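Local coordinates for CytC3 (Streptomyces, PDB 3GJA), which acts as a nonheme iron halogenase of the phytanoyl-CoA dioxygenase family, probably placing a halogen on a carbon of its substrate during natural-product biosynthesis, at residues L49-A54 with K62-N67; T38-I43 with I74-E79; A78-R83 with V149-T154. All coordinates share one frame; numbering follows the deposited sequence.

Contact 1: L49-A54 with K62-N67; sequences LDRSLA and KANISN. With ACT (acetate ion), chain C.
Arg51 of 49-54 reaches the C-terminal end of the short helix 62-65, which a Schellman motif closes: Asn67, at positive phi, is the C-prime residue, its N bonded to Asn64 O while Tyr68 N returns to Ala63 O. The guanidinium of Arg51 meets this end as a flat plate. Asn64 lies over one face, its amide CG 3.9 Å above the plane and over the centre, with guanidinium and amide planes 39° apart; Ala54 CB packs on the opposite face, nearer the rim. Both groups here are donors, so Asn64 ND2, 3.5 Å from Arg51 NH2, lies over the face without bonding it and donates instead to Pro57 O. At the edge, Asn67 OD1 stands 2.8 Å from Arg51 NH1 at a poor angle for a bond and is instead held by Arg70 NE. A water bridges the guanidinium to the helix backbone, accepting from Arg51 NH2 at 3.0 Å and donating to Ala63 O at 2.7 Å; NH2 also serves Tyr56 O. A bend at chi3 (63°) turns the plate onto Asn64. At the other end of the helix, Lys62 NZ bonds OXT of an acetate at 2.8 Å, an ion probably from the crystallisation liquor that Arg102 also binds. Arg51 thus lies against a Schellman C-terminal motif whose C-prime residue is an asparagine, the positive-phi Asn67.

Contact 2: T38-I43 with I74-E79; sequences TRRWNI and IDLLAE
The guanidinium of Arg40 presents its edge to the carboxylate of Glu79, and the two planes stand 72° apart, so the charged groups meet nearly crosswise instead of side by side. Arg40 NH2 bonds Glu79 OE2 at 3.1 Å from above the carboxylate plane, 43° out of it. Glu79 OE1 takes weak bonds from both Arg40 NH1 (3.3 Å) and Arg40 NH2, completing the salt bridge. Leu76 CD1 comes obliquely to Arg40 NH1 at 3.7 Å. That nitrogen also donates to a water at 2.8 Å, which in turn donates to Leu76 O, so Arg40 reaches the Leu76 carbonyl through the water and the Glu79 carboxylate directly. An extended chain from CG to NE carries the guanidinium across, while Glu79, with CG opposite its own N, stretches out to receive it. Beside the ion pair, Leu76 CD2 sits against Ile43 CG2 at 3.9 Å, an apolar patch that Ile44 extends. The helices 38-43 and 75-79 run at 135° with axes 10.5 Å apart, a separation bridged by these long side chains. Neither charge depends on its mate alone: Arg40 NE is paired with Glu36, and Glu79 OE2 with Arg83. Such a chain of alternating charges on a partly buried interface would probably keep Arg40 and Glu79 ionised and lessen the cost of burying the arginine.

Contact 3: A78-R83 with V149-T154; sequences AEHIMR and VWTAFT. With ACT (acetate ion), chain E.
Helix 75-82 lies against the sheet of the beta barrel, and His80 is the side chain that reaches across to Thr151 on strand 147-152. The two point at each other from opposite directions. His80 NE2 donates to Thr151 OG1 at 3.0 Å with an N-H...O angle of 163°, and the hydroxyl oxygen lies in the plane of the imidazole. Thr151 CG2 flanks the bond, 3.7 Å from His80 CE1, so the threonine offers the ring a methyl as well as an oxygen. With CG swung opposite the backbone N (chi1 -163°), the imidazole stands out from the helix toward the strand. One of its faces receives the edge of Phe153: the phenyl CE1 comes to 3.8 Å from His80 CE1, ring planes at 79°, a T-shaped pair. Phe256 of strand 253-262 meets both rings, widening the aromatic cluster. A leucine in place of His80 would probably leave the buried Thr151 hydroxyl without its ring N-H and take from Phe153 the flat face that its edge rests on. In the double-stranded beta-helix of the cupin clan, to which this family belongs, helices commonly pack on the outside of the barrel, and this contact fits that plan. Trp150 points away from the helix, consistent with the barrel's inner side; its NE1 bonds an acetate oxygen, OXT, at 2.6 Å, the ion probably coming from the crystallisation liquor. Within 78-83, Arg83 NH2 meets Glu79 OE2 at 2.8 Å, in the guanidinium plane and nearly straight, while Arg83 NH1 turns to Glu85.

From the N terminus, helix 34-49 supplies 38-43, and the loop after it supplies 49-54. Contact 1 closes first, at 62-67, and is nested within the larger loop that contact 2 closes at 74-79. Contact 3 begins where contact 2 ends, the two sharing Ala78 and Glu79, and closes only at 149-154. Helix 75-82 thus faces helix 34-49 through one contact and strand 147-152 through the other. Their centres lie 9 Å apart, and Trp41 CE3 packs 3.4 Å from Phe153 CD2, joining helix 34-49 to the residues just after the strand. Contact 1 stays apart at the surface, its nearest atoms about 6 Å from contact 2.

Contact 1: L49-A54 with K62-N67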
loop_
_atom_site.group_PDB
_atom_site.type_symbol
_atom_site.label_atom_id
_atom_site.label_comp_id
_atom_site.label_asym_id
_atom_site.label_seq_id
_atom_site.Cartn_x
_atom_site.Cartn_y
_atom_site.Cartn_z
ATOM N N LEU A 49 16.103 -4.622 9.709
ATOM C CA LEU A 49 17.533 -4.882 9.573
ATOM C C LEU A 49 17.862 -6.343 9.314
ATOM O O LEU A 49 18.799 -6.652 8.575
ATOM C CB LEU A 49 18.272 -4.408 10.830
ATOM C CG LEU A 49 18.827 -2.978 10.902
ATOM C CD1 LEU A 49 18.289 -2.122 9.765
ATOM C CD2 LEU A 49 18.486 -2.378 12.255
ATOM N N ASP A 50 17.094 -7.239 9.928
ATOM C CA ASP A 50 17.303 -8.677 9.764
ATOM C C ASP A 50 16.488 -9.199 8.586
ATOM O O ASP A 50 15.262 -9.262 8.645
ATOM C CB ASP A 50 16.921 -9.410 11.055
ATOM C CG ASP A 50 16.801 -10.915 10.868
ATOM O OD1 ASP A 50 17.409 -11.467 9.931
ATOM O OD2 ASP A 50 16.101 -11.553 11.678
ATOM N N ARG A 51 17.183 -9.571 7.517
ATOM C CA ARG A 51 16.529 -10.069 6.314
ATOM C C ARG A 51 16.641 -11.581 6.177
ATOM O O ARG A 51 16.329 -12.133 5.122
ATOM C CB ARG A 51 17.140 -9.404 5.069
ATOM C CG ARG A 51 16.925 -7.894 4.980
ATOM C CD ARG A 51 17.476 -7.319 3.670
ATOM N NE ARG A 51 16.780 -7.874 2.512
ATOM C CZ ARG A 51 15.581 -7.487 2.082
ATOM N NH1 ARG A 51 14.923 -6.518 2.705
ATOM N NH2 ARG A 51 15.023 -8.092 1.035
ATOM N N SER A 52 17.072 -12.247 7.245
ATOM C CA SER A 52 17.252 -13.695 7.220
ATOM C C SER A 52 16.058 -14.439 6.632
ATOM O O SER A 52 16.222 -15.494 6.027
ATOM C CB SER A 52 17.536 -14.224 8.629
ATOM O OG SER A 52 16.360 -14.242 9.416
ATOM N N LEU A 53 14.860 -13.896 6.795
ATOM C CA LEU A 53 13.673 -14.559 6.270
ATOM C C LEU A 53 12.881 -13.725 5.268
ATOM O O LEU A 53 11.718 -14.013 5.006
ATOM C CB LEU A 53 12.757 -14.975 7.423
ATOM C CG LEU A 53 13.221 -16.174 8.253
ATOM C CD1 LEU A 53 12.343 -16.326 9.483
ATOM C CD2 LEU A 53 13.164 -17.432 7.397
ATOM N N ALA A 54 13.503 -12.688 4.716
ATOM C CA ALA A 54 12.824 -11.840 3.742
ATOM C C ALA A 54 12.680 -12.639 2.450
ATOM O O ALA A 54 13.571 -13.405 2.090
ATOM C CB ALA A 54 13.631 -10.575 3.495
ATOM N N LYS A 62 14.829 -1.834 -6.207
ATOM C CA LYS A 62 13.841 -1.149 -5.370
ATOM C C LYS A 62 13.259 -2.042 -4.288
ATOM O O LYS A 62 13.127 -1.631 -3.131
ATOM C CB LYS A 62 12.674 -0.626 -6.211
ATOM C CG LYS A 62 12.996 0.546 -7.089
ATOM C CD LYS A 62 11.723 1.254 -7.530
ATOM C CE LYS A 62 10.821 0.362 -8.369
ATOM N NZ LYS A 62 9.636 1.129 -8.861
ATOM N N ALA A 63 12.892 -3.258 -4.686
ATOM C CA ALA A 63 12.286 -4.233 -3.783
ATOM C C ALA A 63 13.068 -4.407 -2.486
ATOM O O ALA A 63 12.484 -4.580 -1.420
ATOM C CB ALA A 63 12.142 -5.577 -4.494
ATOM N N ASN A 64 14.388 -4.348 -2.587
ATOM C CA ASN A 64 15.261 -4.503 -1.433
ATOM C C ASN A 64 15.469 -3.171 -0.702
ATOM O O ASN A 64 15.230 -3.059 0.507
ATOM C CB ASN A 64 16.611 -5.062 -1.895
ATOM C CG ASN A 64 17.501 -5.486 -0.740
ATOM O OD1 ASN A 64 17.947 -4.658 0.054
ATOM N ND2 ASN A 64 17.764 -6.790 -0.641
ATOM N N ILE A 65 15.908 -2.165 -1.449
ATOM C CA ILE A 65 16.186 -0.849 -0.893
ATOM C C ILE A 65 14.973 -0.182 -0.245
ATOM O O ILE A 65 15.117 0.512 0.753
ATOM C CB ILE A 65 16.772 0.071 -1.980
ATOM C CG1 ILE A 65 18.015 -0.587 -2.569
ATOM C CG2 ILE A 65 17.142 1.432 -1.399
ATOM C CD1 ILE A 65 19.090 -0.885 -1.547
ATOM N N SER A 66 13.784 -0.386 -0.808
ATOM C CA SER A 66 12.579 0.206 -0.237
ATOM C C SER A 66 11.793 -0.814 0.575
ATOM O O SER A 66 10.634 -0.595 0.920
ATOM C CB SER A 66 11.700 0.791 -1.337
ATOM O OG SER A 66 12.340 1.900 -1.936
ATOM N N ASN A 67 12.444 -1.928 0.887
ATOM C CA ASN A 67 11.843 -2.996 1.675
ATOM C C ASN A 67 10.417 -3.410 1.308
ATOM O O ASN A 67 9.480 -3.284 2.106
ATOM C CB ASN A 67 11.928 -2.642 3.160
ATOM C CG ASN A 67 13.173 -3.211 3.809
ATOM O OD1 ASN A 67 13.442 -4.402 3.687
ATOM N ND2 ASN A 67 13.934 -2.370 4.501
HETATM C C ACT C . 7.749 -1.498 -9.477
HETATM O O ACT C . 6.641 -1.255 -8.746
HETATM O OXT ACT C . 8.132 -0.680 -10.287
HETATM C CH3 ACT C . 8.509 -2.785 -9.289
HETATM O O HOH W 1 12.561 -6.472 0.531
#

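Contact 2: T38-I43 with I74-E79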
loop_
_atom_site.group_PDB
_atom_site.type_symbol
_atom_site.label_atom_id
_atom_site.label_comp_id
_atom_site.label_asym_id
_atom_site.label_seq_id
_atom_site.Cartn_x
_atom_site.Cartn_y
_atom_site.Cartn_z
ATOM N N THR A 38 3.810 4.147 17.394
ATOM C CA THR A 38 5.212 4.425 17.680
ATOM C C THR A 38 5.873 3.207 18.300
ATOM O O THR A 38 6.986 2.831 17.925
ATOM C CB THR A 38 5.368 5.660 18.618
ATOM O OG1 THR A 38 5.064 6.853 17.883
ATOM C CG2 THR A 38 6.791 5.767 19.161
ATOM N N ARG A 39 5.177 2.585 19.243
ATOM C CA ARG A 39 5.685 1.397 19.913
ATOM C C ARG A 39 6.014 0.315 18.877
ATOM O O ARG A 39 7.070 -0.309 18.937
ATOM C CB ARG A 39 4.637 0.861 20.890
ATOM C CG ARG A 39 5.222 0.164 22.105
ATOM C CD ARG A 39 4.230 -0.797 22.768
ATOM N NE ARG A 39 4.252 -2.110 22.125
ATOM C CZ ARG A 39 3.319 -2.551 21.291
ATOM N NH1 ARG A 39 2.279 -1.788 21.004
ATOM N NH2 ARG A 39 3.439 -3.742 20.730
ATOM N N ARG A 40 5.097 0.100 17.934
ATOM C CA ARG A 40 5.275 -0.906 16.879
ATOM C C ARG A 40 6.429 -0.558 15.945
ATOM O O ARG A 40 7.275 -1.398 15.639
ATOM C CB ARG A 40 3.988 -1.038 16.055
ATOM C CG ARG A 40 2.872 -1.753 16.777
ATOM C CD ARG A 40 1.524 -1.562 16.111
ATOM N NE ARG A 40 0.521 -2.389 16.776
ATOM C CZ ARG A 40 0.199 -3.623 16.400
ATOM N NH1 ARG A 40 0.791 -4.176 15.347
ATOM N NH2 ARG A 40 -0.692 -4.318 17.098
ATOM N N TRP A 41 6.451 0.688 15.488
ATOM C CA TRP A 41 7.497 1.147 14.589
ATOM C C TRP A 41 8.862 1.028 15.249
ATOM O O TRP A 41 9.861 0.773 14.572
ATOM C CB TRP A 41 7.235 2.597 14.179
ATOM C CG TRP A 41 8.330 3.228 13.377
ATOM C CD1 TRP A 41 8.863 4.470 13.570
ATOM C CD2 TRP A 41 9.023 2.665 12.254
ATOM N NE1 TRP A 41 9.845 4.717 12.641
ATOM C CE2 TRP A 41 9.968 3.628 11.820
ATOM C CE3 TRP A 41 8.940 1.442 11.570
ATOM C CZ2 TRP A 41 10.827 3.406 10.735
ATOM C CZ3 TRP A 41 9.797 1.221 10.483
ATOM C CH2 TRP A 41 10.728 2.202 10.080
ATOM N N ASN A 42 8.911 1.217 16.568
ATOM C CA ASN A 42 10.182 1.118 17.278
ATOM C C ASN A 42 10.720 -0.299 17.115
ATOM O O ASN A 42 11.922 -0.511 16.968
ATOM C CB ASN A 42 10.021 1.453 18.771
ATOM C CG ASN A 42 9.787 2.938 19.025
ATOM O OD1 ASN A 42 10.212 3.792 18.244
ATOM N ND2 ASN A 42 9.127 3.253 20.137
ATOM N N ILE A 43 9.824 -1.272 17.135
ATOM C CA ILE A 43 10.238 -2.658 16.978
ATOM C C ILE A 43 10.542 -2.950 15.511
ATOM O O ILE A 43 11.642 -3.396 15.174
ATOM C CB ILE A 43 9.141 -3.619 17.510
ATOM C CG1 ILE A 43 8.952 -3.386 19.016
ATOM C CG2 ILE A 43 9.534 -5.069 17.247
ATOM C CD1 ILE A 43 7.752 -4.070 19.622
ATOM N N ILE A 74 7.773 -10.224 8.694
ATOM C CA ILE A 74 7.756 -9.528 9.977
ATOM C C ILE A 74 6.342 -9.550 10.533
ATOM O O ILE A 74 5.422 -8.988 9.936
ATOM C CB ILE A 74 8.241 -8.069 9.835
ATOM C CG1 ILE A 74 9.678 -8.064 9.302
ATOM C CG2 ILE A 74 8.154 -7.353 11.187
ATOM C CD1 ILE A 74 10.214 -6.695 8.996
ATOM N N ASP A 75 6.181 -10.204 11.682
ATOM C CA ASP A 75 4.878 -10.346 12.325
ATOM C C ASP A 75 4.055 -9.080 12.467
ATOM O O ASP A 75 2.886 -9.069 12.105
ATOM C CB ASP A 75 5.029 -10.998 13.705
ATOM C CG ASP A 75 5.400 -12.469 13.616
ATOM O OD1 ASP A 75 4.981 -13.122 12.643
ATOM O OD2 ASP A 75 6.099 -12.975 14.520
ATOM N N LEU A 76 4.650 -8.022 13.008
ATOM C CA LEU A 76 3.934 -6.760 13.196
ATOM C C LEU A 76 3.443 -6.165 11.866
ATOM O O LEU A 76 2.453 -5.432 11.821
ATOM C CB LEU A 76 4.841 -5.768 13.928
ATOM C CG LEU A 76 4.507 -5.349 15.368
ATOM C CD1 LEU A 76 3.625 -6.366 16.063
ATOM C CD2 LEU A 76 5.809 -5.147 16.124
ATOM N N LEU A 77 4.140 -6.484 10.785
ATOM C CA LEU A 77 3.752 -5.998 9.469
ATOM C C LEU A 77 2.699 -6.939 8.896
ATOM O O LEU A 77 1.799 -6.509 8.170
ATOM C CB LEU A 77 4.974 -5.920 8.551
ATOM C CG LEU A 77 5.549 -4.536 8.225
ATOM C CD1 LEU A 77 5.345 -3.563 9.384
ATOM C CD2 LEU A 77 7.022 -4.682 7.869
ATOM N N ALA A 78 2.806 -8.222 9.235
ATOM C CA ALA A 78 1.830 -9.209 8.774
ATOM C C ALA A 78 0.483 -8.820 9.377
ATOM O O ALA A 78 -0.551 -8.856 8.709
ATOM C CB ALA A 78 2.226 -10.613 9.235
ATOM N N GLU A 79 0.509 -8.430 10.645
ATOM C CA GLU A 79 -0.704 -8.026 11.335
ATOM C C GLU A 79 -1.235 -6.699 10.796
ATOM O O GLU A 79 -2.444 -6.520 10.645
ATOM C CB GLU A 79 -0.438 -7.885 12.832
ATOM C CG GLU A 79 -1.661 -7.449 13.610
ATOM C CD GLU A 79 -1.344 -7.074 15.035
ATOM O OE1 GLU A 79 -0.192 -7.283 15.462
ATOM O OE2 GLU A 79 -2.250 -6.570 15.728
HETATM O O HOH W 2 1.585 -2.868 13.037
#

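Contact 3: A78-R83 with V149-T154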
loop_
_atom_site.group_PDB
_atom_site.type_symbol
_atom_site.label_atom_id
_atom_site.label_comp_id
_atom_site.label_asym_id
_atom_site.label_seq_id
_atom_site.Cartn_x
_atom_site.Cartn_y
_atom_site.Cartn_z
ATOM N N ALA A 78 2.806 -8.222 9.235
ATOM C CA ALA A 78 1.830 -9.209 8.774
ATOM C C ALA A 78 0.483 -8.820 9.377
ATOM O O ALA A 78 -0.551 -8.856 8.709
ATOM C CB ALA A 78 2.226 -10.613 9.235
ATOM N N GLU A 79 0.509 -8.430 10.645
ATOM C CA GLU A 79 -0.704 -8.026 11.335
ATOM C C GLU A 79 -1.235 -6.699 10.796
ATOM O O GLU A 79 -2.444 -6.520 10.645
ATOM C CB GLU A 79 -0.438 -7.885 12.832
ATOM C CG GLU A 79 -1.661 -7.449 13.610
ATOM C CD GLU A 79 -1.344 -7.074 15.035
ATOM O OE1 GLU A 79 -0.192 -7.283 15.462
ATOM O OE2 GLU A 79 -2.250 -6.570 15.728
ATOM N N HIS A 80 -0.327 -5.767 10.509
ATOM C CA HIS A 80 -0.731 -4.460 10.000
ATOM C C HIS A 80 -1.617 -4.565 8.764
ATOM O O HIS A 80 -2.678 -3.953 8.711
ATOM C CB HIS A 80 0.498 -3.600 9.672
ATOM C CG HIS A 80 0.192 -2.139 9.543
ATOM N ND1 HIS A 80 0.166 -1.287 10.627
ATOM C CD2 HIS A 80 -0.158 -1.390 8.470
ATOM C CE1 HIS A 80 -0.189 -0.079 10.228
ATOM N NE2 HIS A 80 -0.393 -0.114 8.923
ATOM N N ILE A 81 -1.201 -5.348 7.771
ATOM C CA ILE A 81 -2.002 -5.458 6.549
ATOM C C ILE A 81 -3.325 -6.203 6.750
ATOM O O ILE A 81 -4.235 -6.088 5.928
ATOM C CB ILE A 81 -1.182 -6.104 5.379
ATOM C CG1 ILE A 81 -0.727 -7.521 5.739
ATOM C CG2 ILE A 81 0.040 -5.245 5.069
ATOM C CD1 ILE A 81 -1.658 -8.606 5.239
ATOM N N MET A 82 -3.433 -6.934 7.860
ATOM C CA MET A 82 -4.644 -7.692 8.195
ATOM C C MET A 82 -5.623 -6.886 9.058
ATOM O O MET A 82 -6.773 -7.281 9.241
ATOM C CB MET A 82 -4.269 -8.975 8.958
ATOM C CG MET A 82 -3.603 -10.065 8.119
ATOM S SD MET A 82 -4.677 -10.626 6.765
ATOM C CE MET A 82 -5.770 -11.790 7.622
ATOM N N ARG A 83 -5.158 -5.766 9.595
ATOM C CA ARG A 83 -5.973 -4.928 10.469
ATOM C C ARG A 83 -7.389 -4.585 10.011
ATOM O O ARG A 83 -7.600 -4.088 8.904
ATOM C CB ARG A 83 -5.216 -3.638 10.788
ATOM C CG ARG A 83 -4.333 -3.761 12.001
ATOM C CD ARG A 83 -5.193 -3.699 13.244
ATOM N NE ARG A 83 -4.563 -4.360 14.373
ATOM C CZ ARG A 83 -4.941 -4.196 15.635
ATOM N NH1 ARG A 83 -5.951 -3.384 15.928
ATOM N NH2 ARG A 83 -4.301 -4.839 16.602
ATOM N N VAL A 149 -3.176 1.979 1.068
ATOM C CA VAL A 149 -3.404 2.429 2.434
ATOM C C VAL A 149 -2.032 2.866 2.948
ATOM O O VAL A 149 -1.166 2.036 3.218
ATOM C CB VAL A 149 -3.961 1.291 3.323
ATOM C CG1 VAL A 149 -4.219 1.805 4.738
ATOM C CG2 VAL A 149 -5.243 0.751 2.722
ATOM N N TRP A 150 -1.847 4.177 3.063
ATOM C CA TRP A 150 -0.581 4.781 3.497
ATOM C C TRP A 150 -0.640 5.139 4.988
ATOM O O TRP A 150 -1.254 6.140 5.363
ATOM C CB TRP A 150 -0.351 6.053 2.679
ATOM C CG TRP A 150 1.063 6.515 2.512
ATOM C CD1 TRP A 150 1.861 6.312 1.422
ATOM C CD2 TRP A 150 1.794 7.388 3.384
ATOM N NE1 TRP A 150 3.035 7.018 1.549
ATOM C CE2 TRP A 150 3.024 7.688 2.744
ATOM C CE3 TRP A 150 1.530 7.955 4.640
ATOM C CZ2 TRP A 150 3.984 8.528 3.315
ATOM C CZ3 TRP A 150 2.491 8.797 5.212
ATOM C CH2 TRP A 150 3.701 9.075 4.547
ATOM N N THR A 151 -0.010 4.324 5.827
ATOM C CA THR A 151 0.006 4.571 7.265
ATOM C C THR A 151 1.255 5.345 7.667
ATOM O O THR A 151 2.367 5.007 7.258
ATOM C CB THR A 151 -0.018 3.247 8.078
ATOM O OG1 THR A 151 -1.186 2.489 7.739
ATOM C CG2 THR A 151 -0.045 3.537 9.580
ATOM N N ALA A 152 1.072 6.385 8.470
ATOM C CA ALA A 152 2.197 7.181 8.939
ATOM C C ALA A 152 2.783 6.495 10.171
ATOM O O ALA A 152 2.109 6.365 11.189
ATOM C CB ALA A 152 1.728 8.586 9.290
ATOM N N PHE A 153 4.028 6.036 10.073
ATOM C CA PHE A 153 4.683 5.362 11.195
ATOM C C PHE A 153 5.361 6.422 12.048
ATOM O O PHE A 153 5.612 6.239 13.238
ATOM C CB PHE A 153 5.725 4.357 10.680
ATOM C CG PHE A 153 5.152 2.996 10.338
ATOM C CD1 PHE A 153 3.775 2.783 10.309
ATOM C CD2 PHE A 153 5.996 1.934 10.040
ATOM C CE1 PHE A 153 3.247 1.536 9.992
ATOM C CE2 PHE A 153 5.476 0.673 9.717
ATOM C CZ PHE A 153 4.104 0.476 9.695
ATOM N N THR A 154 5.652 7.533 11.392
ATOM C CA THR A 154 6.285 8.696 11.984
ATOM C C THR A 154 5.264 9.789 11.660
ATOM O O THR A 154 4.349 9.544 10.880
ATOM C CB THR A 154 7.624 8.945 11.258
ATOM O OG1 THR A 154 8.713 8.681 12.148
ATOM C CG2 THR A 154 7.700 10.333 10.719
HETATM C C ACT E . 4.917 8.528 -1.284
HETATM O O ACT E . 5.900 9.244 -0.702
HETATM O OXT ACT E . 4.283 7.744 -0.632
HETATM C CH3 ACT E . 4.611 8.703 -2.752
#